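Local coordinates for protein sulfate transporter 4.1, chloroplastic (Arabidopsis thaliana, PDB 7LHV) that cotransports sulfate together with protons across a membrane and may play a role in the regulation of sulfate assimilation, at residues A354-K358 against N359-L363; A395-E399 against S400-T404. All coordinates share one frame; numbering follows the deposited sequence.

Contact 1 of 2, residues A354-K358 against N359-L363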
ATOM      1  N   ALA A 354      -1.474  25.695  -1.925  1.00 57.98           N
ATOM      2  CA  ALA A 354      -1.557  26.465  -3.161  1.00 57.98           C
ATOM      3  C   ALA A 354      -1.726  27.950  -2.873  1.00 57.98           C
ATOM      4  O   ALA A 354      -1.069  28.791  -3.498  1.00 57.98           O
ATOM      5  CB  ALA A 354      -2.709  25.951  -4.023  1.00 57.98           C
ATOM      6  N   LEU A 355      -2.594  28.292  -1.917  1.00 59.59           N
ATOM      7  CA  LEU A 355      -2.788  29.696  -1.569  1.00 59.59           C
ATOM      8  C   LEU A 355      -1.526  30.298  -0.967  1.00 59.59           C
ATOM      9  O   LEU A 355      -1.198  31.457  -1.240  1.00 59.59           O
ATOM     10  CB  LEU A 355      -3.965  29.843  -0.609  1.00 59.59           C
ATOM     11  CG  LEU A 355      -5.353  29.583  -1.195  1.00 59.59           C
ATOM     12  CD1 LEU A 355      -6.398  29.605  -0.098  1.00 59.59           C
ATOM     13  CD2 LEU A 355      -5.679  30.598  -2.272  1.00 59.59           C
ATOM     14  N   ALA A 356      -0.815  29.536  -0.134  1.00 60.27           N
ATOM     15  CA  ALA A 356       0.419  30.041   0.456  1.00 60.27           C
ATOM     16  C   ALA A 356       1.479  30.290  -0.607  1.00 60.27           C
ATOM     17  O   ALA A 356       2.199  31.293  -0.555  1.00 60.27           O
ATOM     18  CB  ALA A 356       0.937  29.067   1.511  1.00 60.27           C
ATOM     19  N   ALA A 357       1.595  29.382  -1.578  1.00 61.69           N
ATOM     20  CA  ALA A 357       2.541  29.587  -2.668  1.00 61.69           C
ATOM     21  C   ALA A 357       2.158  30.800  -3.507  1.00 61.69           C
ATOM     22  O   ALA A 357       3.028  31.556  -3.953  1.00 61.69           O
ATOM     23  CB  ALA A 357       2.623  28.335  -3.538  1.00 61.69           C
ATOM     24  N   LYS A 358       0.858  30.999  -3.737  1.00 65.28           N
ATOM     25  CA  LYS A 358       0.416  32.159  -4.504  1.00 65.28           C
ATOM     26  C   LYS A 358       0.688  33.463  -3.763  1.00 65.28           C
ATOM     27  O   LYS A 358       1.081  34.462  -4.376  1.00 65.28           O
ATOM     28  CB  LYS A 358      -1.071  32.039  -4.831  1.00 65.28           C
ATOM     29  CG  LYS A 358      -1.384  31.146  -6.011  1.00 65.28           C
ATOM     30  CD  LYS A 358      -2.878  31.079  -6.256  1.00 65.28           C
ATOM     31  CE  LYS A 358      -3.450  32.461  -6.525  1.00 65.28           C
ATOM     32  NZ  LYS A 358      -2.920  33.051  -7.784  1.00 65.28           N
ATOM     33  N   ASN A 359       0.480  33.479  -2.446  1.00 68.39           N
ATOM     34  CA  ASN A 359       0.474  34.711  -1.672  1.00 68.39           C
ATOM     35  C   ASN A 359       1.780  34.970  -0.930  1.00 68.39           C
ATOM     36  O   ASN A 359       1.819  35.852  -0.065  1.00 68.39           O
ATOM     37  CB  ASN A 359      -0.696  34.705  -0.690  1.00 68.39           C
ATOM     38  CG  ASN A 359      -2.033  34.839  -1.383  1.00 68.39           C
ATOM     39  OD1 ASN A 359      -2.447  35.937  -1.750  1.00 68.39           O
ATOM     40  ND2 ASN A 359      -2.716  33.719  -1.570  1.00 68.39           N
ATOM     41  N   ARG A 360       2.838  34.218  -1.232  1.00 74.55           N
ATOM     42  CA  ARG A 360       4.193  34.530  -0.779  1.00 74.55           C
ATOM     43  C   ARG A 360       4.318  34.473   0.745  1.00 74.55           C
ATOM     44  O   ARG A 360       4.727  35.434   1.398  1.00 74.55           O
ATOM     45  CB  ARG A 360       4.629  35.902  -1.306  1.00 74.55           C
ATOM     46  CG  ARG A 360       4.808  35.984  -2.809  1.00 74.55           C
ATOM     47  CD  ARG A 360       5.269  37.376  -3.206  1.00 74.55           C
ATOM     48  NE  ARG A 360       5.374  37.540  -4.650  1.00 74.55           N
ATOM     49  CZ  ARG A 360       6.463  37.269  -5.354  1.00 74.55           C
ATOM     50  NH1 ARG A 360       7.571  36.837  -4.775  1.00 74.55           N
ATOM     51  NH2 ARG A 360       6.443  37.445  -6.673  1.00 74.55           N
ATOM     52  N   TYR A 361       3.962  33.321   1.310  1.00 65.86           N
ATOM     53  CA  TYR A 361       4.227  33.072   2.719  1.00 65.86           C
ATOM     54  C   TYR A 361       4.396  31.575   2.936  1.00 65.86           C
ATOM     55  O   TYR A 361       3.956  30.755   2.127  1.00 65.86           O
ATOM     56  CB  TYR A 361       3.130  33.652   3.626  1.00 65.86           C
ATOM     57  CG  TYR A 361       1.758  33.034   3.471  1.00 65.86           C
ATOM     58  CD1 TYR A 361       0.857  33.522   2.538  1.00 65.86           C
ATOM     59  CD2 TYR A 361       1.355  31.980   4.277  1.00 65.86           C
ATOM     60  CE1 TYR A 361      -0.396  32.967   2.399  1.00 65.86           C
ATOM     61  CE2 TYR A 361       0.103  31.417   4.144  1.00 65.86           C
ATOM     62  CZ  TYR A 361      -0.768  31.917   3.203  1.00 65.86           C
ATOM     63  OH  TYR A 361      -2.018  31.362   3.066  1.00 65.86           O
ATOM     64  N   GLU A 362       5.058  31.232   4.038  1.00 70.30           N
ATOM     65  CA  GLU A 362       5.379  29.843   4.336  1.00 70.30           C
ATOM     66  C   GLU A 362       4.186  29.122   4.941  1.00 70.30           C
ATOM     67  O   GLU A 362       3.381  29.714   5.664  1.00 70.30           O
ATOM     68  CB  GLU A 362       6.563  29.764   5.300  1.00 70.30           C
ATOM     69  CG  GLU A 362       7.853  30.351   4.767  1.00 70.30           C
ATOM     70  CD  GLU A 362       9.066  29.552   5.194  1.00 70.30           C
ATOM     71  OE1 GLU A 362      10.154  30.147   5.321  1.00 70.30           O
ATOM     72  OE2 GLU A 362       8.931  28.328   5.400  1.00 70.30           O
ATOM     73  N   LEU A 363       4.085  27.827   4.651  1.00 63.21           N
ATOM     74  CA  LEU A 363       3.048  26.986   5.226  1.00 63.21           C
ATOM     75  C   LEU A 363       3.535  25.547   5.225  1.00 63.21           C
ATOM     76  O   LEU A 363       4.193  25.109   4.277  1.00 63.21           O
ATOM     77  CB  LEU A 363       1.732  27.113   4.451  1.00 63.21           C
ATOM     78  CG  LEU A 363       0.471  26.476   5.037  1.00 63.21           C
ATOM     79  CD1 LEU A 363      -0.732  27.302   4.650  1.00 63.21           C
ATOM     80  CD2 LEU A 363       0.296  25.051   4.545  1.00 63.21           C
TER
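Tyr361 lays one face of its ring on Ala356. The CA of Ala356 sits 3.8 Å from the centroid of the Tyr361 ring, a CH-pi contact offset toward the rim. Ala356 CB continues this apolar patch, 3.6 Å from Tyr361 CE2 and 3.6 Å from Leu363 CB. Tyr361 CG lies between its own backbone N and carbonyl carbon (chi1 65°), and this folds the ring back over the helix. Its hydroxyl bonds to Arg145 N, and the ring also has a cation-pi contact with Arg145.

The chain leaves helix 330-358 in a Schellman-like turn: Arg360 has left-handed backbone angles, and Tyr361 N closes the outer bond to Ala356 O at 3.3 Å. Arg360 N is 3.8 Å from Ala357 O, too far to count as the inner bond of the full motif.

Asn359 grips Leu355 O twice. Its N (2.9 Å to Leu355 O) and its ND2 (2.7 Å to Leu355 O) approach from opposite faces of the carbonyl plane. Leu355 O lies close to the plane of the Asn359 amide. Arg360 points away from the helix and forms a salt bridge with Asp557 of the second subunit.

Contact 2 of 2, residues A395-E399 against S400-T404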
ATOM      1  N   ALA A 395     -11.369  30.394  -2.585  1.00 63.67           N
ATOM      2  CA  ALA A 395     -11.125  31.174  -3.792  1.00 63.67           C
ATOM      3  C   ALA A 395     -11.708  32.573  -3.655  1.00 63.67           C
ATOM      4  O   ALA A 395     -10.985  33.569  -3.764  1.00 63.67           O
ATOM      5  CB  ALA A 395     -11.710  30.459  -5.008  1.00 63.67           C
ATOM      6  N   VAL A 396     -12.999  32.660  -3.320  1.00 64.39           N
ATOM      7  CA  VAL A 396     -13.662  33.958  -3.207  1.00 64.39           C
ATOM      8  C   VAL A 396     -12.915  34.855  -2.227  1.00 64.39           C
ATOM      9  O   VAL A 396     -12.798  36.068  -2.434  1.00 64.39           O
ATOM     10  CB  VAL A 396     -15.134  33.768  -2.801  1.00 64.39           C
ATOM     11  CG1 VAL A 396     -15.740  35.080  -2.346  1.00 64.39           C
ATOM     12  CG2 VAL A 396     -15.920  33.193  -3.960  1.00 64.39           C
ATOM     13  N   ASN A 397     -12.383  34.268  -1.158  1.00 66.28           N
ATOM     14  CA  ASN A 397     -11.489  34.999  -0.270  1.00 66.28           C
ATOM     15  C   ASN A 397     -10.225  35.436  -1.004  1.00 66.28           C
ATOM     16  O   ASN A 397      -9.694  36.523  -0.749  1.00 66.28           O
ATOM     17  CB  ASN A 397     -11.138  34.127   0.934  1.00 66.28           C
ATOM     18  CG  ASN A 397     -10.929  34.929   2.193  1.00 66.28           C
ATOM     19  OD1 ASN A 397     -11.474  36.019   2.344  1.00 66.28           O
ATOM     20  ND2 ASN A 397     -10.142  34.389   3.113  1.00 66.28           N
ATOM     21  N   ASN A 398      -9.723  34.591  -1.907  1.00 69.79           N
ATOM     22  CA  ASN A 398      -8.462  34.885  -2.580  1.00 69.79           C
ATOM     23  C   ASN A 398      -8.582  36.090  -3.508  1.00 69.79           C
ATOM     24  O   ASN A 398      -7.766  37.014  -3.433  1.00 69.79           O
ATOM     25  CB  ASN A 398      -7.970  33.660  -3.349  1.00 69.79           C
ATOM     26  CG  ASN A 398      -6.509  33.760  -3.727  1.00 69.79           C
ATOM     27  OD1 ASN A 398      -5.651  33.961  -2.870  1.00 69.79           O
ATOM     28  ND2 ASN A 398      -6.218  33.628  -5.013  1.00 69.79           N
ATOM     29  N   GLU A 399      -9.589  36.115  -4.391  1.00 74.03           N
ATOM     30  CA  GLU A 399      -9.668  37.315  -5.225  1.00 74.03           C
ATOM     31  C   GLU A 399     -10.301  38.497  -4.506  1.00 74.03           C
ATOM     32  O   GLU A 399     -10.347  39.590  -5.079  1.00 74.03           O
ATOM     33  CB  GLU A 399     -10.404  37.115  -6.564  1.00 74.03           C
ATOM     34  CG  GLU A 399     -11.904  36.872  -6.528  1.00 74.03           C
ATOM     35  CD  GLU A 399     -12.261  35.430  -6.326  1.00 74.03           C
ATOM     36  OE1 GLU A 399     -11.376  34.662  -5.921  1.00 74.03           O
ATOM     37  OE2 GLU A 399     -13.426  35.062  -6.586  1.00 74.03           O
ATOM     38  N   SER A 400     -10.785  38.319  -3.280  1.00 74.50           N
ATOM     39  CA  SER A 400     -11.196  39.456  -2.466  1.00 74.50           C
ATOM     40  C   SER A 400     -10.017  40.154  -1.804  1.00 74.50           C
ATOM     41  O   SER A 400     -10.227  41.001  -0.931  1.00 74.50           O
ATOM     42  CB  SER A 400     -12.200  39.008  -1.401  1.00 74.50           C
ATOM     43  OG  SER A 400     -13.340  38.422  -2.001  1.00 74.50           O
ATOM     44  N   GLU A 401      -8.792  39.808  -2.207  1.00 79.82           N
ATOM     45  CA  GLU A 401      -7.569  40.432  -1.700  1.00 79.82           C
ATOM     46  C   GLU A 401      -7.427  40.251  -0.191  1.00 79.82           C
ATOM     47  O   GLU A 401      -6.934  41.134   0.512  1.00 79.82           O
ATOM     48  CB  GLU A 401      -7.511  41.915  -2.075  1.00 79.82           C
ATOM     49  CG  GLU A 401      -7.407  42.179  -3.567  1.00 79.82           C
ATOM     50  CD  GLU A 401      -6.096  41.704  -4.155  1.00 79.82           C
ATOM     51  OE1 GLU A 401      -5.072  41.740  -3.441  1.00 79.82           O
ATOM     52  OE2 GLU A 401      -6.091  41.296  -5.336  1.00 79.82           O
ATOM     53  N   ALA A 402      -7.853  39.097   0.313  1.00 75.02           N
ATOM     54  CA  ALA A 402      -7.666  38.791   1.724  1.00 75.02           C
ATOM     55  C   ALA A 402      -6.186  38.593   2.015  1.00 75.02           C
ATOM     56  O   ALA A 402      -5.497  37.852   1.308  1.00 75.02           O
ATOM     57  CB  ALA A 402      -8.456  37.544   2.111  1.00 75.02           C
ATOM     58  N   LYS A 403      -5.696  39.248   3.065  1.00 76.88           N
ATOM     59  CA  LYS A 403      -4.277  39.248   3.394  1.00 76.88           C
ATOM     60  C   LYS A 403      -3.945  38.401   4.612  1.00 76.88           C
ATOM     61  O   LYS A 403      -3.017  37.588   4.563  1.00 76.88           O
ATOM     62  CB  LYS A 403      -3.792  40.688   3.612  1.00 76.88           C
ATOM     63  CG  LYS A 403      -3.913  41.565   2.381  1.00 76.88           C
ATOM     64  CD  LYS A 403      -3.110  40.984   1.232  1.00 76.88           C
ATOM     65  CE  LYS A 403      -3.274  41.802  -0.034  1.00 76.88           C
ATOM     66  NZ  LYS A 403      -2.538  41.192  -1.176  1.00 76.88           N
ATOM     67  N   THR A 404      -4.674  38.567   5.705  1.00 73.51           N
ATOM     68  CA  THR A 404      -4.411  37.845   6.940  1.00 73.51           C
ATOM     69  C   THR A 404      -5.600  36.953   7.281  1.00 73.51           C
ATOM     70  O   THR A 404      -6.566  36.846   6.525  1.00 73.51           O
ATOM     71  CB  THR A 404      -4.116  38.816   8.085  1.00 73.51           C
ATOM     72  OG1 THR A 404      -5.295  39.574   8.385  1.00 73.51           O
ATOM     73  CG2 THR A 404      -3.000  39.765   7.699  1.00 73.51           C
TER
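Ser400 turns its side chain back onto Val396, one turn earlier on helix 391-399. Its OG is anti to the carbonyl carbon and beside the backbone N (chi1 -59°). This directs it to Val396 O, where it forms a hydrogen bond. The modelled length of 2.5 Å between Ser400 OG and Val396 O is doubtful at this resolution. Ser400 N reaches the same Val396 O more weakly, at 3.1 Å.

The tight part continues at Ala402. Its methyl lies over one face of the Asn397 side-chain amide, with Ala402 CB 3.4 Å from Asn397 OD1. The same methyl is 3.3 Å from Asn397 O. Asn397 ND2 donates to Gln146 O, which ties the amide to a neighbouring loop. Asn397 and Ala402 are both buried, and Ser407 of helix 406-426 touches each.

The other side is looser. Glu401 is exposed and its side chain sets out away from the helix. Its chain bends at chi2, and Lys403 NZ meets Glu401 OE1 in a weak salt bridge of 3.4 Å. Glu399 CB leans away from residues 400-404, though it still touches Ser400 N; OE2 of Glu399 forms a weak, long ion pair with Arg285.

Two backbone bonds close the turn. Ala402 N donates weakly to Asn397 O at 3.3 Å. Inside that bond, Glu401 N donates to Asn398 O at 3.2 Å, from above the carbonyl plane. Glu401 itself has left-handed backbone angles. The nested pair of bonds around such a residue is the Schellman motif, a common way to finish a helix.

How the contacts relate
The two contacts follow one another along the chain and neither nest nor cross. Contact 1 comes first. It turns the chain out of helix 330-358 into the loop that leads to helix 365-381. The chain then passes through strand 388-389 and enters helix 391-399. Contact 2 turns it out of that helix toward helix 406-426. Their centres are 12 Å apart, and the two helix ends touch. Asn359 ND2 probably donates to Asn398 OD1, 3.2 Å away, while Leu355 and Lys358 also pack on Asn398. Gln146 touches both contacts. Contact 1 additionally meets the second subunit, whereas contact 2 stays within its own chain.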